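Local coordinates for malate synthase (Haloferax volcanii, PDB 3OYZ), which catalyses the magnesium-dependent Claisen condensation of acetyl-CoA with glyoxylate and hydrolysis of the malyl-CoA intermediate to malate in the glyoxylate cycle, at residues A[130-141]-A[172-183]. Sequence-based numbering, arbitrary orientation.
Sequences WKKADEFFTIVE and EMGKPTNNLERL. With K (potassium ion), chain E; K (potassium ion), chain G.
A salt-bridged, largely buried contact fastens R182 to D134 and E141, one face of helix 127-143 in the TIM barrel meeting the potassium-binding loop that leads into strand 183-188. Arginine suits this place because its flat head can serve several acceptors at its edge. NH1 and NH2 grip E141 end-on, NH1 to OE2 at 2.8 Å and NH2 to OE1 at 2.9 Å, both meeting the carboxylate from above its plane. R182 NE gives its hydrogen to D134 OD1 at 2.8 Å, and that oxygen lies in the guanidinium plane, while CB of F137 sits over the centre of one face, 3.4 Å from R182 CZ. A leucine in place of R182 would probably leave the buried carboxylates of D134 and E141 without their charged mate.

Aspartate suits position 134 by having two oxygens for two donors: chi1 173° puts CG anti to the backbone N, turning the carboxylate to the loop backbone, where OD2 takes the backbone N of N179 at 2.8 Å, an almost straight bond. T138 OG1 lies in the plane of the N179 amide and accepts from ND2, and it also accepts from R182 NH2. An amide fits at N179 because it can donate here while its OD1 binds one potassium ion. N178 OD1 binds the second potassium and closes an Asx turn onto the backbone N of L180. Towards the solvent side, the extended chain of K131 brings NZ within 2.8 Å of E172 OE1, which K175 NZ reaches from the opposite face of the carboxylate; D128 also pairs with K131. L180 CD2 packs against D134 CB at 3.8 Å, and L183 CD1 meets the edge of the W130 ring.

Helix 127-143 thus rests against strands 118-121 and 152-157 through W130 and F137, with helix 92-105 alongside, while R182 pairs by its backbone with M153 of strand 152-157.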
# COMPACT_ATOMS: atom_id res chain seq x y z
N TRP A 130 1.08 -5.19 22.47
CA TRP A 130 -0.21 -5.91 22.50
C TRP A 130 -0.22 -7.07 23.48
O TRP A 130 -1.25 -7.35 24.11
CB TRP A 130 -0.66 -6.51 21.12
CG TRP A 130 -0.73 -5.54 19.96
CD1 TRP A 130 0.02 -4.41 19.73
CD2 TRP A 130 -1.50 -5.75 18.77
NE1 TRP A 130 -0.26 -3.89 18.49
CE2 TRP A 130 -1.16 -4.72 17.85
CE3 TRP A 130 -2.41 -6.75 18.39
CZ2 TRP A 130 -1.75 -4.60 16.58
CZ3 TRP A 130 -2.99 -6.65 17.08
CH2 TRP A 130 -2.68 -5.56 16.23
N LYS A 131 0.91 -7.75 23.67
CA LYS A 131 0.94 -8.86 24.61
C LYS A 131 0.79 -8.21 26.01
O LYS A 131 0.35 -8.87 26.93
CB LYS A 131 2.33 -9.54 24.54
CG LYS A 131 2.43 -10.30 23.18
CD LYS A 131 3.84 -10.98 23.03
CE LYS A 131 3.94 -11.61 21.60
NZ LYS A 131 5.42 -11.83 21.41
N LYS A 132 1.30 -7.01 26.23
CA LYS A 132 1.13 -6.43 27.64
C LYS A 132 -0.38 -6.21 27.93
O LYS A 132 -0.82 -6.48 29.03
CB LYS A 132 1.78 -5.04 27.70
CG LYS A 132 3.32 -5.15 27.64
CD LYS A 132 3.94 -3.76 27.48
CE LYS A 132 5.48 -3.95 27.37
NZ LYS A 132 6.15 -2.60 27.19
N ALA A 133 -1.16 -5.74 26.96
CA ALA A 133 -2.58 -5.52 27.23
C ALA A 133 -3.19 -6.91 27.43
O ALA A 133 -3.95 -7.15 28.41
CB ALA A 133 -3.24 -4.76 26.06
N ASP A 134 -2.92 -7.86 26.52
CA ASP A 134 -3.38 -9.22 26.71
C ASP A 134 -3.16 -9.81 28.10
O ASP A 134 -4.04 -10.50 28.69
CB ASP A 134 -2.79 -10.19 25.67
CG ASP A 134 -3.13 -11.62 25.97
OD1 ASP A 134 -4.31 -11.98 25.80
OD2 ASP A 134 -2.28 -12.45 26.35
N GLU A 135 -1.98 -9.55 28.64
CA GLU A 135 -1.71 -10.07 29.98
C GLU A 135 -2.66 -9.40 31.03
O GLU A 135 -3.11 -10.11 31.90
CB GLU A 135 -0.27 -9.83 30.34
CG GLU A 135 0.07 -10.21 31.78
CD GLU A 135 -0.18 -11.68 32.11
OE1 GLU A 135 -0.41 -12.58 31.28
OE2 GLU A 135 -0.02 -11.96 33.31
N PHE A 136 -2.90 -8.11 30.95
CA PHE A 136 -3.91 -7.48 31.81
C PHE A 136 -5.31 -8.05 31.66
O PHE A 136 -6.00 -8.25 32.66
CB PHE A 136 -3.90 -5.97 31.61
CG PHE A 136 -2.67 -5.33 32.16
CD1 PHE A 136 -2.26 -5.62 33.46
CD2 PHE A 136 -1.98 -4.37 31.43
CE1 PHE A 136 -1.16 -4.94 34.02
CE2 PHE A 136 -0.85 -3.70 31.98
CZ PHE A 136 -0.45 -4.01 33.26
N PHE A 137 -5.74 -8.38 30.44
CA PHE A 137 -7.03 -9.02 30.26
C PHE A 137 -7.03 -10.35 31.02
O PHE A 137 -8.04 -10.72 31.71
CB PHE A 137 -7.36 -9.34 28.78
CG PHE A 137 -7.91 -8.23 27.98
CD1 PHE A 137 -9.27 -8.20 27.65
CD2 PHE A 137 -7.09 -7.17 27.59
CE1 PHE A 137 -9.76 -7.14 26.93
CE2 PHE A 137 -7.55 -6.11 26.87
CZ PHE A 137 -8.91 -6.10 26.50
N THR A 138 -5.97 -11.15 30.85
CA THR A 138 -5.89 -12.44 31.52
C THR A 138 -5.94 -12.25 33.07
O THR A 138 -6.61 -13.02 33.78
CB THR A 138 -4.58 -13.16 31.08
OG1 THR A 138 -4.69 -13.38 29.67
CG2 THR A 138 -4.52 -14.53 31.76
N ILE A 139 -5.16 -11.33 33.57
CA ILE A 139 -5.21 -11.07 35.04
C ILE A 139 -6.63 -10.67 35.52
O ILE A 139 -7.10 -11.27 36.49
CB ILE A 139 -4.16 -10.04 35.43
CG1 ILE A 139 -2.77 -10.75 35.44
CG2 ILE A 139 -4.43 -9.44 36.84
CD1 ILE A 139 -1.65 -9.71 35.36
N VAL A 140 -7.27 -9.71 34.88
CA VAL A 140 -8.67 -9.33 35.16
C VAL A 140 -9.61 -10.50 35.19
O VAL A 140 -10.35 -10.66 36.20
CB VAL A 140 -9.16 -8.26 34.17
CG1 VAL A 140 -10.68 -8.16 34.23
CG2 VAL A 140 -8.42 -6.97 34.40
N GLU A 141 -9.64 -11.32 34.14
CA GLU A 141 -10.37 -12.59 34.11
C GLU A 141 -10.17 -13.49 35.32
O GLU A 141 -11.13 -13.98 35.95
CB GLU A 141 -10.18 -13.40 32.81
CG GLU A 141 -10.77 -12.61 31.62
CD GLU A 141 -10.29 -13.15 30.26
OE1 GLU A 141 -9.23 -13.84 30.19
OE2 GLU A 141 -10.95 -12.85 29.24
N GLU A 172 2.09 -15.00 16.09
CA GLU A 172 2.22 -14.49 17.47
C GLU A 172 1.00 -14.92 18.29
O GLU A 172 1.21 -15.43 19.41
CB GLU A 172 2.23 -12.96 17.49
CG GLU A 172 3.58 -12.44 16.87
CD GLU A 172 4.80 -12.62 17.76
OE1 GLU A 172 4.84 -13.01 18.95
OE2 GLU A 172 5.87 -12.36 17.20
N MET A 173 -0.22 -14.87 17.74
CA MET A 173 -1.40 -15.33 18.47
C MET A 173 -1.35 -16.80 18.80
O MET A 173 -2.06 -17.24 19.70
CB MET A 173 -2.74 -15.10 17.72
CG MET A 173 -3.02 -13.66 17.29
SD MET A 173 -4.55 -13.49 16.23
CE MET A 173 -5.37 -14.98 16.77
N GLY A 174 -0.63 -17.59 18.00
CA GLY A 174 -0.52 -19.01 18.34
C GLY A 174 0.38 -19.38 19.50
O GLY A 174 0.29 -20.50 20.04
N LYS A 175 1.24 -18.46 19.94
CA LYS A 175 2.20 -18.77 21.03
C LYS A 175 1.45 -19.02 22.34
O LYS A 175 0.45 -18.36 22.65
CB LYS A 175 3.23 -17.67 21.29
CG LYS A 175 4.07 -17.33 20.03
CD LYS A 175 5.08 -16.20 20.25
CE LYS A 175 6.06 -16.19 19.03
NZ LYS A 175 6.93 -15.00 19.22
N PRO A 176 1.88 -20.03 23.09
CA PRO A 176 0.93 -20.31 24.16
C PRO A 176 1.25 -19.49 25.42
O PRO A 176 0.49 -19.58 26.37
CB PRO A 176 1.11 -21.79 24.39
CG PRO A 176 2.58 -22.07 23.99
CD PRO A 176 2.76 -21.18 22.78
N THR A 177 2.22 -18.58 25.34
CA THR A 177 2.56 -17.69 26.43
C THR A 177 1.57 -16.51 26.43
O THR A 177 1.57 -15.75 27.36
CB THR A 177 4.04 -17.32 26.19
OG1 THR A 177 4.09 -16.89 24.81
CG2 THR A 177 4.87 -18.62 26.33
N ASN A 178 0.69 -16.35 25.42
CA ASN A 178 -0.32 -15.31 25.42
C ASN A 178 -1.73 -15.86 25.21
O ASN A 178 -1.88 -17.03 24.84
CB ASN A 178 -0.02 -14.16 24.46
CG ASN A 178 -0.06 -14.58 22.98
OD1 ASN A 178 -1.09 -15.05 22.50
ND2 ASN A 178 1.12 -14.61 22.32
N ASN A 179 -2.74 -15.01 25.38
CA ASN A 179 -4.16 -15.33 25.14
C ASN A 179 -4.72 -14.45 23.98
O ASN A 179 -5.90 -14.09 23.97
CB ASN A 179 -4.94 -15.23 26.48
CG ASN A 179 -4.71 -16.47 27.38
OD1 ASN A 179 -4.64 -17.58 26.90
ND2 ASN A 179 -4.58 -16.28 28.69
N LEU A 180 -3.86 -14.04 23.02
CA LEU A 180 -4.24 -13.08 21.98
C LEU A 180 -5.22 -13.69 21.02
O LEU A 180 -5.71 -12.97 20.19
CB LEU A 180 -3.01 -12.53 21.19
CG LEU A 180 -2.27 -11.44 21.99
CD1 LEU A 180 -0.89 -11.33 21.24
CD2 LEU A 180 -3.02 -10.10 21.92
N GLU A 181 -5.63 -14.96 21.16
CA GLU A 181 -6.82 -15.42 20.42
C GLU A 181 -8.06 -14.63 20.84
O GLU A 181 -9.02 -14.62 20.09
CB GLU A 181 -7.18 -16.86 20.84
CG GLU A 181 -6.19 -17.83 20.37
CD GLU A 181 -5.10 -18.16 21.40
OE1 GLU A 181 -4.74 -17.39 22.35
OE2 GLU A 181 -4.55 -19.27 21.15
N ARG A 182 -8.04 -13.88 21.94
CA ARG A 182 -9.19 -12.98 22.30
C ARG A 182 -9.39 -11.76 21.39
O ARG A 182 -10.41 -11.03 21.48
CB ARG A 182 -8.97 -12.49 23.76
CG ARG A 182 -7.81 -11.43 23.93
CD ARG A 182 -7.47 -10.81 25.30
NE ARG A 182 -7.07 -11.78 26.31
CZ ARG A 182 -7.85 -12.35 27.22
NH1 ARG A 182 -9.15 -12.15 27.20
NH2 ARG A 182 -7.34 -13.16 28.14
N LEU A 183 -8.42 -11.50 20.49
CA LEU A 183 -8.53 -10.40 19.57
C LEU A 183 -9.79 -10.48 18.70
O LEU A 183 -10.09 -11.54 18.17
CB LEU A 183 -7.36 -10.29 18.56
CG LEU A 183 -6.11 -9.72 19.28
CD1 LEU A 183 -4.80 -9.94 18.39
CD2 LEU A 183 -6.29 -8.15 19.37
K K E . -2.05 -17.70 22.22
K K G . -2.34 -19.04 26.64
O HOH W 1 7.50 -11.61 19.52
O HOH W 2 -1.40 -16.46 28.55
O HOH W 3 -2.72 -20.23 22.93